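Local coordinates for protein tRNA endonuclease VMS1 (Saccharomyces cerevisiae, PDB 5WHG) that cleaves polypeptidyl-tRNAs downstream of the ribosome-associated quality control pathway, releasing incompletely synthesized polypeptides for degradation, at residues Lys19-Phe25 and Trp358-Leu364; Ile222-Leu228 and Gln244-Phe248; Cys310-Arg316 and Arg338-Phe342. All coordinates share one frame; numbering follows the deposited sequence.

Interaction 1. Residues Lys19-Phe25 and Trp358-Leu364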
# COMPACT_ATOMS: atom_id res chain seq x y z
N LYS A 19 7.45 16.71 5.65
CA LYS A 19 7.02 15.40 5.17
C LYS A 19 5.54 15.16 5.47
O LYS A 19 4.85 14.48 4.70
CB LYS A 19 7.87 14.28 5.77
CG LYS A 19 7.77 12.97 4.96
CD LYS A 19 8.60 11.82 5.52
CE LYS A 19 8.82 10.74 4.45
NZ LYS A 19 8.73 9.33 4.95
N ASN A 20 5.03 15.73 6.56
CA ASN A 20 3.62 15.59 6.89
C ASN A 20 2.71 16.13 5.80
O ASN A 20 1.55 15.71 5.70
CB ASN A 20 3.32 16.31 8.21
CG ASN A 20 2.90 15.36 9.32
OD1 ASN A 20 2.35 14.29 9.05
ND2 ASN A 20 3.15 15.75 10.56
N ASP A 21 3.20 17.06 4.99
CA ASP A 21 2.44 17.69 3.92
C ASP A 21 2.60 16.96 2.58
O ASP A 21 2.27 17.52 1.53
CB ASP A 21 2.84 19.16 3.75
CG ASP A 21 2.86 19.94 5.07
OD1 ASP A 21 2.04 19.66 5.97
OD2 ASP A 21 3.70 20.86 5.20
N LEU A 22 3.10 15.72 2.61
CA LEU A 22 3.54 15.03 1.40
C LEU A 22 2.95 13.64 1.28
O LEU A 22 3.33 12.90 0.36
CB LEU A 22 5.08 14.95 1.38
CG LEU A 22 5.78 16.30 1.21
CD1 LEU A 22 7.29 16.15 1.33
CD2 LEU A 22 5.41 16.96 -0.12
N TYR A 23 2.04 13.26 2.17
CA TYR A 23 1.40 11.96 2.07
C TYR A 23 0.49 11.91 0.85
O TYR A 23 -0.47 12.69 0.74
CB TYR A 23 0.60 11.65 3.34
CG TYR A 23 0.10 10.22 3.40
CD1 TYR A 23 0.98 9.15 3.47
CD2 TYR A 23 -1.26 9.95 3.40
CE1 TYR A 23 0.51 7.86 3.54
CE2 TYR A 23 -1.73 8.65 3.47
CZ TYR A 23 -0.84 7.62 3.53
OH TYR A 23 -1.30 6.33 3.60
N ILE A 24 0.77 10.98 -0.06
CA ILE A 24 0.10 10.92 -1.35
C ILE A 24 -1.42 10.78 -1.23
O ILE A 24 -2.14 11.21 -2.14
CB ILE A 24 0.74 9.78 -2.16
CG1 ILE A 24 2.16 10.19 -2.57
CG2 ILE A 24 -0.09 9.45 -3.39
CD1 ILE A 24 3.04 9.02 -2.92
N PHE A 25 -1.94 10.24 -0.13
CA PHE A 25 -3.37 10.04 0.02
C PHE A 25 -4.05 11.09 0.90
O PHE A 25 -5.19 10.90 1.32
CB PHE A 25 -3.65 8.64 0.56
CG PHE A 25 -3.09 7.54 -0.31
CD1 PHE A 25 -3.55 7.39 -1.62
CD2 PHE A 25 -2.11 6.69 0.16
CE1 PHE A 25 -3.05 6.39 -2.43
CE2 PHE A 25 -1.60 5.69 -0.65
CZ PHE A 25 -2.08 5.54 -1.95
N TRP A 358 5.97 0.84 3.31
CA TRP A 358 4.78 1.64 3.02
C TRP A 358 5.09 3.13 3.05
O TRP A 358 4.70 3.87 2.14
CB TRP A 358 3.64 1.32 3.99
CG TRP A 358 2.39 2.08 3.62
CD1 TRP A 358 1.75 3.03 4.36
CD2 TRP A 358 1.65 1.97 2.39
NE1 TRP A 358 0.65 3.51 3.68
CE2 TRP A 358 0.57 2.88 2.46
CE3 TRP A 358 1.81 1.19 1.23
CZ2 TRP A 358 -0.37 3.03 1.42
CZ3 TRP A 358 0.88 1.35 0.19
CH2 TRP A 358 -0.20 2.26 0.31
N CYS A 359 5.79 3.59 4.09
CA CYS A 359 6.12 5.02 4.14
C CYS A 359 6.98 5.42 2.95
O CYS A 359 6.83 6.52 2.42
CB CYS A 359 6.83 5.37 5.45
SG CYS A 359 5.78 5.31 6.91
N GLU A 360 7.86 4.52 2.51
CA GLU A 360 8.68 4.75 1.32
C GLU A 360 7.85 4.83 0.03
O GLU A 360 8.27 5.48 -0.92
CB GLU A 360 9.72 3.64 1.20
CG GLU A 360 10.60 3.73 -0.01
CD GLU A 360 11.29 5.07 -0.11
OE1 GLU A 360 11.31 5.63 -1.23
OE2 GLU A 360 11.79 5.56 0.93
N LEU A 361 6.69 4.16 -0.04
CA LEU A 361 5.86 4.25 -1.24
C LEU A 361 4.84 5.40 -1.19
O LEU A 361 4.42 5.89 -2.25
CB LEU A 361 5.08 2.95 -1.47
CG LEU A 361 5.76 1.66 -1.93
CD1 LEU A 361 4.92 0.46 -1.49
CD2 LEU A 361 5.93 1.65 -3.44
N SER A 362 4.45 5.84 -0.01
CA SER A 362 3.25 6.64 0.14
C SER A 362 3.53 8.12 0.39
O SER A 362 2.57 8.89 0.54
CB SER A 362 2.39 6.05 1.26
OG SER A 362 3.10 6.03 2.49
N TYR A 363 4.79 8.55 0.41
CA TYR A 363 5.14 9.95 0.58
C TYR A 363 5.91 10.43 -0.65
O TYR A 363 6.79 9.73 -1.15
CB TYR A 363 5.99 10.20 1.83
CG TYR A 363 5.21 10.08 3.12
CD1 TYR A 363 5.00 8.84 3.72
CD2 TYR A 363 4.68 11.22 3.74
CE1 TYR A 363 4.29 8.72 4.89
CE2 TYR A 363 3.97 11.11 4.93
CZ TYR A 363 3.77 9.86 5.49
OH TYR A 363 3.06 9.73 6.66
N LEU A 364 5.57 11.63 -1.12
CA LEU A 364 6.32 12.18 -2.24
C LEU A 364 7.77 12.40 -1.82
O LEU A 364 8.08 12.61 -0.64
CB LEU A 364 5.69 13.49 -2.72
CG LEU A 364 4.29 13.42 -3.31
CD1 LEU A 364 3.85 14.81 -3.73
CD2 LEU A 364 4.19 12.44 -4.48
O HOH W 1 -0.33 5.25 6.22

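Interaction 2. Residues Ile222-Leu228 and Gln244-Phe248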
# COMPACT_ATOMS: atom_id res chain seq x y z
N ILE A 222 -2.41 -5.89 5.56
CA ILE A 222 -3.38 -5.11 4.79
C ILE A 222 -3.32 -3.68 5.33
O ILE A 222 -3.65 -3.44 6.49
CB ILE A 222 -4.80 -5.69 4.89
CG1 ILE A 222 -4.87 -7.15 4.39
CG2 ILE A 222 -5.79 -4.83 4.13
CD1 ILE A 222 -4.45 -7.37 2.93
N VAL A 223 -2.87 -2.73 4.51
CA VAL A 223 -2.65 -1.36 4.96
C VAL A 223 -3.79 -0.48 4.45
O VAL A 223 -4.17 -0.55 3.28
CB VAL A 223 -1.29 -0.82 4.48
CG1 VAL A 223 -1.17 -0.88 2.94
CG2 VAL A 223 -1.06 0.61 4.99
N SER A 224 -4.34 0.34 5.34
CA SER A 224 -5.30 1.35 4.93
C SER A 224 -4.58 2.57 4.38
O SER A 224 -3.56 3.01 4.92
CB SER A 224 -6.17 1.77 6.11
OG SER A 224 -6.50 3.15 6.01
N HIS A 225 -5.13 3.15 3.31
CA HIS A 225 -4.56 4.39 2.79
C HIS A 225 -4.81 5.58 3.71
O HIS A 225 -4.14 6.61 3.55
CB HIS A 225 -5.11 4.66 1.39
CG HIS A 225 -4.72 3.63 0.38
ND1 HIS A 225 -4.91 3.80 -0.98
CD2 HIS A 225 -4.13 2.41 0.52
CE1 HIS A 225 -4.48 2.73 -1.62
NE2 HIS A 225 -4.00 1.87 -0.74
N GLN A 226 -5.70 5.46 4.69
CA GLN A 226 -5.92 6.54 5.63
C GLN A 226 -4.86 6.52 6.73
O GLN A 226 -4.59 5.46 7.31
CB GLN A 226 -7.31 6.44 6.26
CG GLN A 226 -7.75 7.70 7.01
CD GLN A 226 -8.35 8.74 6.06
OE1 GLN A 226 -8.09 8.73 4.86
NE2 GLN A 226 -9.18 9.63 6.61
N ARG A 227 -4.29 7.68 7.03
CA ARG A 227 -3.30 7.83 8.09
C ARG A 227 -3.97 8.01 9.46
O ARG A 227 -5.19 7.95 9.60
CB ARG A 227 -2.40 9.02 7.80
CG ARG A 227 -1.20 8.72 6.94
CD ARG A 227 -0.29 9.94 6.91
NE ARG A 227 -1.06 11.18 6.77
CZ ARG A 227 -0.53 12.40 6.83
NH1 ARG A 227 0.77 12.56 7.03
NH2 ARG A 227 -1.32 13.46 6.68
N LEU A 228 -3.16 8.24 10.48
CA LEU A 228 -3.65 8.36 11.85
C LEU A 228 -3.09 9.63 12.49
O LEU A 228 -2.71 10.60 11.82
CB LEU A 228 -3.28 7.10 12.66
CG LEU A 228 -3.75 5.70 12.21
CD1 LEU A 228 -3.27 4.62 13.18
CD2 LEU A 228 -5.26 5.59 12.04
N GLN A 244 4.24 5.74 12.96
CA GLN A 244 3.15 5.54 13.90
C GLN A 244 1.78 5.81 13.30
O GLN A 244 0.77 5.45 13.92
CB GLN A 244 3.37 6.41 15.13
CG GLN A 244 2.83 5.78 16.39
CD GLN A 244 3.11 6.64 17.59
OE1 GLN A 244 3.84 7.63 17.51
NE2 GLN A 244 2.53 6.26 18.73
N ALA A 245 1.71 6.42 12.12
CA ALA A 245 0.44 6.76 11.50
C ALA A 245 0.00 5.73 10.46
O ALA A 245 -1.10 5.86 9.91
CB ALA A 245 0.53 8.15 10.86
N VAL A 246 0.84 4.72 10.18
CA VAL A 246 0.45 3.65 9.27
C VAL A 246 -0.62 2.80 9.93
O VAL A 246 -0.43 2.29 11.04
CB VAL A 246 1.67 2.80 8.89
CG1 VAL A 246 1.26 1.70 7.92
CG2 VAL A 246 2.77 3.64 8.28
N ASN A 247 -1.75 2.63 9.26
CA ASN A 247 -2.86 1.85 9.80
C ASN A 247 -2.91 0.48 9.12
O ASN A 247 -3.37 0.36 7.98
CB ASN A 247 -4.16 2.61 9.63
CG ASN A 247 -5.32 1.91 10.26
OD1 ASN A 247 -5.14 0.93 11.00
ND2 ASN A 247 -6.52 2.40 10.00
N PHE A 248 -2.44 -0.55 9.83
CA PHE A 248 -2.50 -1.93 9.34
C PHE A 248 -3.80 -2.55 9.83
O PHE A 248 -3.93 -2.85 11.01
CB PHE A 248 -1.30 -2.76 9.79
CG PHE A 248 -0.04 -2.57 8.95
CD1 PHE A 248 -0.07 -1.86 7.76
CD2 PHE A 248 1.17 -3.10 9.39
CE1 PHE A 248 1.10 -1.67 7.00
CE2 PHE A 248 2.34 -2.93 8.64
CZ PHE A 248 2.31 -2.21 7.45
O HOH W 2 -2.51 3.79 7.15

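Interaction 3. Residues Cys310-Arg316 and Arg338-Phe342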
# COMPACT_ATOMS: atom_id res chain seq x y z
N CYS A 310 -8.08 -4.78 -2.96
CA CYS A 310 -6.86 -3.98 -2.85
C CYS A 310 -6.54 -3.26 -4.15
O CYS A 310 -6.68 -3.83 -5.23
CB CYS A 310 -5.65 -4.83 -2.46
SG CYS A 310 -5.57 -5.20 -0.75
N ASP A 311 -6.10 -2.00 -4.02
CA ASP A 311 -5.51 -1.28 -5.15
C ASP A 311 -4.31 -2.04 -5.70
O ASP A 311 -4.28 -2.45 -6.86
CB ASP A 311 -5.09 0.13 -4.72
CG ASP A 311 -6.23 1.14 -4.75
OD1 ASP A 311 -7.38 0.79 -4.39
OD2 ASP A 311 -5.96 2.32 -5.12
N ASN A 312 -3.29 -2.21 -4.86
CA ASN A 312 -2.06 -2.89 -5.22
C ASN A 312 -1.76 -3.99 -4.21
O ASN A 312 -2.13 -3.89 -3.03
CB ASN A 312 -0.87 -1.92 -5.27
CG ASN A 312 -1.06 -0.82 -6.31
OD1 ASN A 312 -1.11 -1.08 -7.51
ND2 ASN A 312 -1.15 0.40 -5.85
N ILE A 313 -1.08 -5.02 -4.69
CA ILE A 313 -0.55 -6.08 -3.84
C ILE A 313 0.96 -6.14 -4.08
O ILE A 313 1.42 -6.69 -5.09
CB ILE A 313 -1.24 -7.42 -4.12
CG1 ILE A 313 -2.74 -7.29 -3.84
CG2 ILE A 313 -0.63 -8.51 -3.27
CD1 ILE A 313 -3.65 -8.34 -4.52
N PHE A 314 1.75 -5.56 -3.16
CA PHE A 314 3.21 -5.52 -3.25
C PHE A 314 3.82 -6.76 -2.59
O PHE A 314 3.57 -7.02 -1.41
CB PHE A 314 3.77 -4.26 -2.60
CG PHE A 314 3.49 -3.00 -3.38
CD1 PHE A 314 4.12 -2.77 -4.60
CD2 PHE A 314 2.58 -2.06 -2.91
CE1 PHE A 314 3.85 -1.62 -5.33
CE2 PHE A 314 2.31 -0.90 -3.64
CZ PHE A 314 2.93 -0.69 -4.85
N ILE A 315 4.64 -7.50 -3.33
CA ILE A 315 5.23 -8.75 -2.87
C ILE A 315 6.73 -8.71 -3.12
O ILE A 315 7.17 -8.42 -4.25
CB ILE A 315 4.63 -9.97 -3.58
CG1 ILE A 315 3.12 -9.92 -3.55
CG2 ILE A 315 5.09 -11.27 -2.91
CD1 ILE A 315 2.49 -11.26 -3.96
N ARG A 316 7.52 -9.03 -2.11
CA ARG A 316 8.94 -9.33 -2.31
C ARG A 316 9.19 -10.80 -2.01
O ARG A 316 8.99 -11.26 -0.87
CB ARG A 316 9.88 -8.48 -1.45
CG ARG A 316 11.30 -9.08 -1.60
CD ARG A 316 12.45 -8.20 -1.21
NE ARG A 316 12.55 -7.94 0.24
CZ ARG A 316 12.67 -8.87 1.20
NH1 ARG A 316 12.67 -10.17 0.93
NH2 ARG A 316 12.75 -8.47 2.46
N ARG A 338 -2.40 -6.06 -10.35
CA ARG A 338 -2.18 -5.45 -9.04
C ARG A 338 -0.92 -5.97 -8.35
O ARG A 338 -0.39 -5.29 -7.46
CB ARG A 338 -3.38 -5.69 -8.14
CG ARG A 338 -4.65 -5.08 -8.65
CD ARG A 338 -5.82 -5.51 -7.79
NE ARG A 338 -5.89 -6.96 -7.77
CZ ARG A 338 -6.50 -7.65 -6.82
NH1 ARG A 338 -7.08 -6.99 -5.82
NH2 ARG A 338 -6.51 -8.98 -6.85
N ILE A 339 -0.46 -7.16 -8.72
CA ILE A 339 0.67 -7.78 -8.04
C ILE A 339 1.96 -7.18 -8.59
O ILE A 339 2.24 -7.24 -9.79
CB ILE A 339 0.64 -9.30 -8.21
CG1 ILE A 339 -0.60 -9.86 -7.53
CG2 ILE A 339 1.89 -9.90 -7.64
CD1 ILE A 339 -0.71 -11.34 -7.54
N LYS A 340 2.76 -6.58 -7.70
CA LYS A 340 3.90 -5.78 -8.12
C LYS A 340 5.06 -5.96 -7.16
O LYS A 340 4.87 -6.10 -5.94
CB LYS A 340 3.53 -4.30 -8.20
CG LYS A 340 2.36 -4.01 -9.10
CD LYS A 340 1.95 -2.57 -8.92
CE LYS A 340 0.72 -2.26 -9.71
NZ LYS A 340 0.48 -0.80 -9.68
N SER A 341 6.27 -5.90 -7.70
CA SER A 341 7.45 -5.79 -6.87
C SER A 341 7.45 -4.48 -6.08
O SER A 341 6.79 -3.50 -6.45
CB SER A 341 8.71 -5.85 -7.72
OG SER A 341 8.93 -7.17 -8.14
N PHE A 342 8.21 -4.48 -5.00
CA PHE A 342 8.60 -3.23 -4.37
C PHE A 342 9.67 -2.55 -5.22
O PHE A 342 10.69 -3.17 -5.53
CB PHE A 342 9.15 -3.49 -2.96
CG PHE A 342 8.11 -3.88 -1.95
CD1 PHE A 342 7.45 -2.92 -1.19
CD2 PHE A 342 7.82 -5.21 -1.71
CE1 PHE A 342 6.53 -3.26 -0.22
CE2 PHE A 342 6.87 -5.58 -0.74
CZ PHE A 342 6.23 -4.61 0.00

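Interaction 1. Residues Lys19-Phe25 and Trp358-Leu364
Tyr23 and Tyr363 form the middle of this contact, with Tyr23 CD1 set over one face of the Tyr363 ring, 3.5 Å from Tyr363 CZ and offset toward the rim. The two ring planes are inclined at 59° and meet obliquely. Alongside the pair, Ile24 CG1 packs on Leu364 CD2 at 3.6 Å, and Leu176 and Ile178 of strand 176-179 extend this apolar cluster. Farther along, Phe25 CE2 meets the benzo part of the Trp358 indole at CZ2, the two side chains crossing at about a right angle.

The backbones are tied on both sides of the tyrosine pair: Ile24 N donates to Ser362 O at 2.8 Å, and Leu364 N to Leu22 O at 3.0 Å, both nearly straight. They make a single beta bridge between the N-terminal loop and the C-terminal end of helix 351-362 and what follows. The far face of the Tyr363 ring receives Lys19, whose NZ stands 4.3 Å from the centroid of the Tyr363 ring in a cation-pi contact.

Tyr23 reaches the polar edge because its CG lies opposite the backbone N (chi1 -171°), which carries the ring past Ser362. Its hydroxyl takes a weak bond from Trp358 NE1 (3.4 Å) and another from a water, and its stronger partner is His225 O. Ser362 OG, beside Tyr23 CE1, turns back to donate to Trp358 O.

The chemistry is thus graded. An aliphatic and aromatic interior is held in register by two backbone bonds, while the Tyr23 hydroxyl joins the N-terminal loop firmly to the turn after strand 217-224, at His225 O, and more weakly to Trp358.

Interaction 2. Residues Ile222-Leu228 and Gln244-Phe248
The Phe248 ring turns its edge, not a face, to Val223: CE1 of Phe248 lies 3.6 Å from Val223 CB, and Val223 CG2 sits in the plane of the ring. This is the antiparallel pairing of strands 217-224 and 247-255, the latter an outermost strand of the mixed VLRF1 sheet, and Val223 with Phe248 is a non-hydrogen-bonded pair. Leu210 of strand 207-214 and Lys355 of helix 351-362 also touch the Phe248 side chain. The other flat group, the Asn247 amide, points to the opposite side of the sheet. With chi1 at -176°, CG of Asn247 stands opposite the backbone N, which brings ND2 to 4.0 Å from both Ser224 CB and Leu228 CD2; these are packing distances.

On the Val223 side, Val223 CG2 also reaches Val246 CG1 at 3.9 Å, and Trp358 of helix 351-362 touches both valines, so helix 351-362 packs against this side. At the other end Leu228 folds back toward Ala245, with Leu228 CB 4.3 Å from Ala245 CB, and crosses the Asn247 side chain at about a right angle. Arg227 contributes the start of its chain, CA and CG lying beside Ala245, while its guanidinium leads away to a salt bridge with Asp26.

Ser224 N donates to Asn247 O at 2.8 Å, nearly along the C=O axis. Beyond that bond a water bridges the two backbones, which come close again at Leu228 and Ala245: it donates to Ser224 O and Gln226 O and accepts from Asn247 N. The chain bends away from the strand in an ST turn, in which Ser224 OG accepts from Gln226 N at 2.8 Å.

Interaction 3. Residues Cys310-Arg316 and Arg338-Phe342
Phe314 lays its CB over a face of the Phe342 ring, 3.8 Å from the ring centroid and 18° off the normal, a CH-pi contact. The two rings themselves are inclined at 33° and meet obliquely. Arg316 N lies at the edge of the Phe342 ring, near its plane, and Arg316 CB is 3.9 Å from Phe342 CD2. The Phe314 ring in turn meets Lys340 through CE1, 3.9 Å from Lys340 CB.

Lys340 then runs on past that ring, its chain extended beyond CG, and puts NZ 2.7 Å from Asn312 OD1, above the plane of the amide carbonyl. Ser181 O and Phe183 O also accept from this ammonium, so three oxygens share it.

At the start of the strands Arg338 bends at chi3 (-57°) and spreads its guanidinium against Ile313 CD1, which sits over the centre of one face. In the guanidinium plane, NH1 donates to a lone pair of Cys310 O at 3.2 Å, and NH1 also bonds Leu307 O; NH2 belongs to a salt bridge with Asp336. Ile315 CD1 touches Ile339 CG2 on the same side of the sheet as Ile313.

Three backbone bonds run between the strands: Ile313 N to Arg338 O, Lys340 N to Ile313 O and Ile315 N to Lys340 O. Ile313 pairs with Ile339 and Phe314 with Lys340 in parallel register, the arrangement of a beta-alpha-beta crossover, here through helix 320-323 to the outermost strand of the mixed VLRF1 sheet.

Interactions 2 and 3 lie on the same mixed sheet, centres about 16 Å apart, with strand 207-214 between their inner strands; His225 CE1 comes 3.8 Å from Asp311 OD2 where the two contacts touch. Interaction 1 closes a chain loop that contains both. Its centre is about 11 Å from that of interaction 2, where Tyr363 OH packs 3.4 Å from Arg227 CD, and about 17 Å from that of interaction 3, reached through Leu361 CD1 at 3.6 Å from Phe314 CE2. Helix 351-362 thus serves all three. The inferred active-site Gln267 falls in the unmodelled residues 259-289, after strand 247-255; the zinc is about 9 Å from the Gln226 side chain.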